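Local coordinates for protein putative L-alanine-DL-glutamate epimerase (Burkholderia xenovorans, PDB 3GO2) that binds magnesium and probably works as a racemase or epimerase of the mandelate racemase/muconate lactonizing enzyme family, at residues L349-E352 and D353-T357; P360-N364 and G365-I369. One frame throughout, in Å; residues are numbered along the deposited sequence. Where two conformers were deposited one is given.

Contact 1 of 2, residues L349-E352 and D353-T357; sequences LAWE and DELFT
Trp351 and Glu352 meet Glu354, Leu355 and Phe356 in a local contact round one short helical turn, in the loop that follows strand 342-344. A type I turn from Leu349 to Glu352 leads straight into it. The turn is held chiefly by Leu355 N, which donates to Glu352 O over 3.1 Å; the bond from Glu354 N to Trp351 O is weak, bent to 123° at the hydrogen. A water bridges Ala350 O and Glu354 N, giving that N-H a second acceptor.

Beside the backbone, the Trp351 and Leu355 side chains run the same way, and CD1 of the indole of Trp351 lies 3.8 Å from Leu355 CD1. The CB of Leu349 sits over the Trp351 ring, 4.2 Å above its plane. A broad aromatic suits this place, offering apolar surface to leucine while its NE1 bonds to Asp14 O. The ring of His387 stacks on the indole as well, and its NE2 bonds to Glu354 OE1, which gives that acid its place here. Glu352 bends at chi2 (77°), bringing OE2 to 3.3 Å from Phe356 CE2, carboxylate and ring planes 37° apart. This buried acid is well satisfied: Arg348 and the backbone N of His323 hold OE2, and Tyr20 holds OE1.

Through these partners the turn is tied to strand 19-27 and the start of helix 323-335, while Glu354 lies against helix 381-386.

Contact 2 of 2, residues P360-N364 and G365-I369; sequences PEYQN and GELII
Tyr362 lays its ring obliquely across Leu367, CE1 coming within 3.7 Å of Leu367 CD1. The leucine turns CG anti to its own N (chi1 173°) and bends at chi2, 63°, a shape that carries CD1 back over the neighbouring strand. There Leu367 CD1 also reaches Pro360 CB at 3.6 Å, and one methyl touches both the aromatic ring and the proline ring. Tyrosine suits a partly exposed place like this: its ring packs on leucine while its OH bonds to Thr344 OG1.

The two strands form a tight antiparallel beta hairpin, closed by a type I' beta turn from Gln363 to Glu366. Asn364 and Gly365 occupy its corners with positive phi, a backbone state that asparagine tolerates and glycine adopts readily. Gln363 and Glu366 make the hydrogen-bonded pair, bonded both ways, and Tyr362 and Leu367 the non-hydrogen-bonded one. Beyond them Ile368 N donates to Glu361 O at 2.9 Å.

Ile368 sets CG1 anti to its carbonyl carbon (chi1 -60°), which brings its CB and CG1 each to 3.6 Å from Glu361 O. On the face of Gln363 and Glu366, Glu366 CB lies 3.6 Å from Gln363 O; the side chain then runs out extended until OE1 shares a water with that carbonyl, and Arg118 of strand 118-123 touches both side chains. Another water bridges Glu361 N and Ile368 O, standing where a second direct bond of that pair would be.

How the contacts relate
Contact 1 closes before contact 2 opens: helix 352-355 comes first, a short loop follows, and the hairpin of strands 362-363 and 366-368 comes next. Their centres lie about 18 Å apart, and the segments of one do not touch those of the other, though both reach His323 at the start of helix 323-335. Within the enolase-type C-terminal domain they serve different neighbours. Contact 1, away from the known sites, joins this late part of the chain to strand 19-27 of the N-terminal sheet and to helix 381-386. Contact 2 adds two strands to the sheet containing 118-123 and 342-344; its Tyr362 side chain is about 11 Å from that of His125, a residue that binds 2-oxoglutarate.

Contact 1 of 2, residues L349-E352 and D353-T357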
# COMPACT_ATOMS: atom_id res chain seq x y z
N LEU A 349 49.74 3.23 7.61
CA LEU A 349 50.69 4.09 8.30
C LEU A 349 52.04 3.40 8.49
O LEU A 349 52.14 2.19 8.67
CB LEU A 349 50.16 4.44 9.69
CG LEU A 349 48.82 5.15 9.77
CD1 LEU A 349 48.34 5.22 11.22
CD2 LEU A 349 48.87 6.54 9.18
N ALA A 350 53.09 4.21 8.49
CA ALA A 350 54.44 3.68 8.63
C ALA A 350 54.66 2.93 9.95
O ALA A 350 55.48 2.01 10.01
CB ALA A 350 55.45 4.82 8.47
N TRP A 351 53.92 3.31 10.98
CA TRP A 351 54.02 2.65 12.29
C TRP A 351 52.89 1.65 12.59
O TRP A 351 52.77 1.15 13.71
CB TRP A 351 54.14 3.69 13.40
CG TRP A 351 52.97 4.60 13.57
CD1 TRP A 351 51.91 4.41 14.41
CD2 TRP A 351 52.71 5.83 12.88
NE1 TRP A 351 51.05 5.46 14.33
CE2 TRP A 351 51.50 6.34 13.38
CE3 TRP A 351 53.39 6.55 11.89
CZ2 TRP A 351 50.93 7.52 12.92
CZ3 TRP A 351 52.83 7.75 11.43
CH2 TRP A 351 51.61 8.22 11.96
N GLU A 352 52.06 1.34 11.59
CA GLU A 352 50.91 0.48 11.85
C GLU A 352 51.32 -0.87 12.46
O GLU A 352 50.70 -1.34 13.42
CB GLU A 352 50.14 0.23 10.56
CG GLU A 352 48.86 -0.61 10.70
CD GLU A 352 47.69 0.16 11.26
OE1 GLU A 352 47.77 1.41 11.34
OE2 GLU A 352 46.67 -0.50 11.62
N ASP A 353 52.34 -1.51 11.90
CA ASP A 353 52.65 -2.86 12.34
C ASP A 353 53.22 -2.88 13.77
O ASP A 353 53.07 -3.88 14.46
CB ASP A 353 53.56 -3.59 11.34
CG ASP A 353 52.86 -3.93 10.02
OD1 ASP A 353 51.63 -3.67 9.84
OD2 ASP A 353 53.55 -4.47 9.13
N GLU A 354 53.84 -1.78 14.20
CA GLU A 354 54.31 -1.61 15.58
C GLU A 354 53.17 -1.72 16.59
O GLU A 354 53.38 -2.18 17.71
CB GLU A 354 55.00 -0.22 15.72
CG GLU A 354 55.76 0.05 17.04
CD GLU A 354 56.11 1.55 17.24
OE1 GLU A 354 56.06 2.33 16.26
OE2 GLU A 354 56.43 1.94 18.39
N LEU A 355 51.98 -1.27 16.20
CA LEU A 355 50.86 -1.12 17.14
C LEU A 355 50.18 -2.42 17.47
O LEU A 355 49.45 -2.49 18.46
CB LEU A 355 49.81 -0.16 16.57
CG LEU A 355 50.27 1.28 16.37
CD1 LEU A 355 49.22 2.05 15.57
CD2 LEU A 355 50.54 1.95 17.70
N PHE A 356 50.40 -3.45 16.65
CA PHE A 356 49.68 -4.70 16.81
C PHE A 356 50.61 -5.91 16.76
O PHE A 356 51.65 -5.88 16.10
CB PHE A 356 48.64 -4.83 15.68
CG PHE A 356 47.63 -3.70 15.64
CD1 PHE A 356 46.55 -3.69 16.50
CD2 PHE A 356 47.80 -2.62 14.77
CE1 PHE A 356 45.63 -2.65 16.48
CE2 PHE A 356 46.87 -1.60 14.74
CZ PHE A 356 45.79 -1.61 15.62
N THR A 357 50.21 -6.97 17.43
CA THR A 357 51.03 -8.18 17.47
C THR A 357 51.10 -8.88 16.11
O THR A 357 52.17 -9.38 15.72
CB THR A 357 50.54 -9.16 18.54
OG1 THR A 357 49.16 -9.46 18.32
CG2 THR A 357 50.76 -8.62 19.97
O HOH W 1 55.56 -0.46 11.99

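Contact 2 of 2, residues P360-N364 and G365-I369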
# COMPACT_ATOMS: atom_id res chain seq x y z
N PRO A 360 47.37 -8.34 9.13
CA PRO A 360 46.62 -9.12 8.17
C PRO A 360 47.48 -9.54 6.99
O PRO A 360 48.37 -8.79 6.57
CB PRO A 360 45.52 -8.18 7.67
CG PRO A 360 45.76 -6.91 8.29
CD PRO A 360 46.85 -6.97 9.28
N GLU A 361 47.19 -10.73 6.47
CA GLU A 361 47.91 -11.30 5.35
C GLU A 361 47.00 -11.41 4.14
O GLU A 361 45.92 -11.97 4.24
CB GLU A 361 48.47 -12.67 5.71
CG GLU A 361 49.53 -12.62 6.83
CD GLU A 361 50.05 -14.01 7.25
OE1 GLU A 361 49.61 -15.04 6.69
OE2 GLU A 361 50.91 -14.06 8.16
N TYR A 362 47.44 -10.85 3.01
CA TYR A 362 46.69 -10.94 1.76
C TYR A 362 47.47 -11.80 0.77
O TYR A 362 48.70 -11.78 0.76
CB TYR A 362 46.46 -9.56 1.16
CG TYR A 362 45.76 -8.63 2.12
CD1 TYR A 362 44.37 -8.66 2.24
CD2 TYR A 362 46.47 -7.74 2.88
CE1 TYR A 362 43.72 -7.83 3.14
CE2 TYR A 362 45.83 -6.89 3.80
CZ TYR A 362 44.44 -6.94 3.91
OH TYR A 362 43.81 -6.12 4.82
N GLN A 363 46.74 -12.56 -0.02
CA GLN A 363 47.31 -13.35 -1.10
C GLN A 363 46.33 -13.38 -2.26
O GLN A 363 45.16 -13.70 -2.07
CB GLN A 363 47.59 -14.77 -0.60
CG GLN A 363 48.22 -15.72 -1.64
CD GLN A 363 48.35 -17.15 -1.09
OE1 GLN A 363 48.55 -17.36 0.12
NE2 GLN A 363 48.22 -18.14 -1.97
N ASN A 364 46.79 -12.99 -3.45
CA ASN A 364 45.98 -13.02 -4.67
C ASN A 364 44.65 -12.31 -4.48
O ASN A 364 43.60 -12.83 -4.87
CB ASN A 364 45.73 -14.46 -5.12
CG ASN A 364 45.11 -14.56 -6.53
OD1 ASN A 364 45.24 -13.65 -7.35
ND2 ASN A 364 44.43 -15.67 -6.80
N GLY A 365 44.69 -11.16 -3.83
CA GLY A 365 43.53 -10.32 -3.66
C GLY A 365 42.57 -10.76 -2.58
O GLY A 365 41.44 -10.27 -2.55
N GLU A 366 42.99 -11.68 -1.72
CA GLU A 366 42.09 -12.18 -0.66
C GLU A 366 42.77 -12.06 0.68
O GLU A 366 43.98 -12.14 0.78
CB GLU A 366 41.74 -13.64 -0.88
CG GLU A 366 41.05 -13.94 -2.21
CD GLU A 366 40.56 -15.36 -2.29
OE1 GLU A 366 41.35 -16.27 -2.00
OE2 GLU A 366 39.38 -15.56 -2.62
N LEU A 367 41.96 -11.83 1.72
CA LEU A 367 42.46 -11.82 3.08
C LEU A 367 42.44 -13.23 3.64
O LEU A 367 41.43 -13.94 3.53
CB LEU A 367 41.59 -10.91 3.96
CG LEU A 367 41.82 -10.86 5.48
CD1 LEU A 367 43.21 -10.32 5.85
CD2 LEU A 367 40.71 -10.00 6.14
N ILE A 368 43.54 -13.64 4.26
CA ILE A 368 43.63 -14.95 4.90
C ILE A 368 43.03 -14.80 6.29
O ILE A 368 43.38 -13.88 7.02
CB ILE A 368 45.10 -15.39 5.04
CG1 ILE A 368 45.76 -15.49 3.68
CG2 ILE A 368 45.21 -16.68 5.86
CD1 ILE A 368 45.14 -16.43 2.80
N ILE A 369 42.11 -15.68 6.64
CA ILE A 369 41.47 -15.63 7.97
C ILE A 369 42.35 -16.36 8.96
O ILE A 369 42.64 -17.54 8.76
CB ILE A 369 40.09 -16.30 7.93
CG1 ILE A 369 39.22 -15.63 6.86
CG2 ILE A 369 39.40 -16.26 9.34
CD1 ILE A 369 39.19 -14.15 6.93
O HOH W 2 45.50 -12.40 8.05
O HOH W 3 43.86 -16.32 -2.16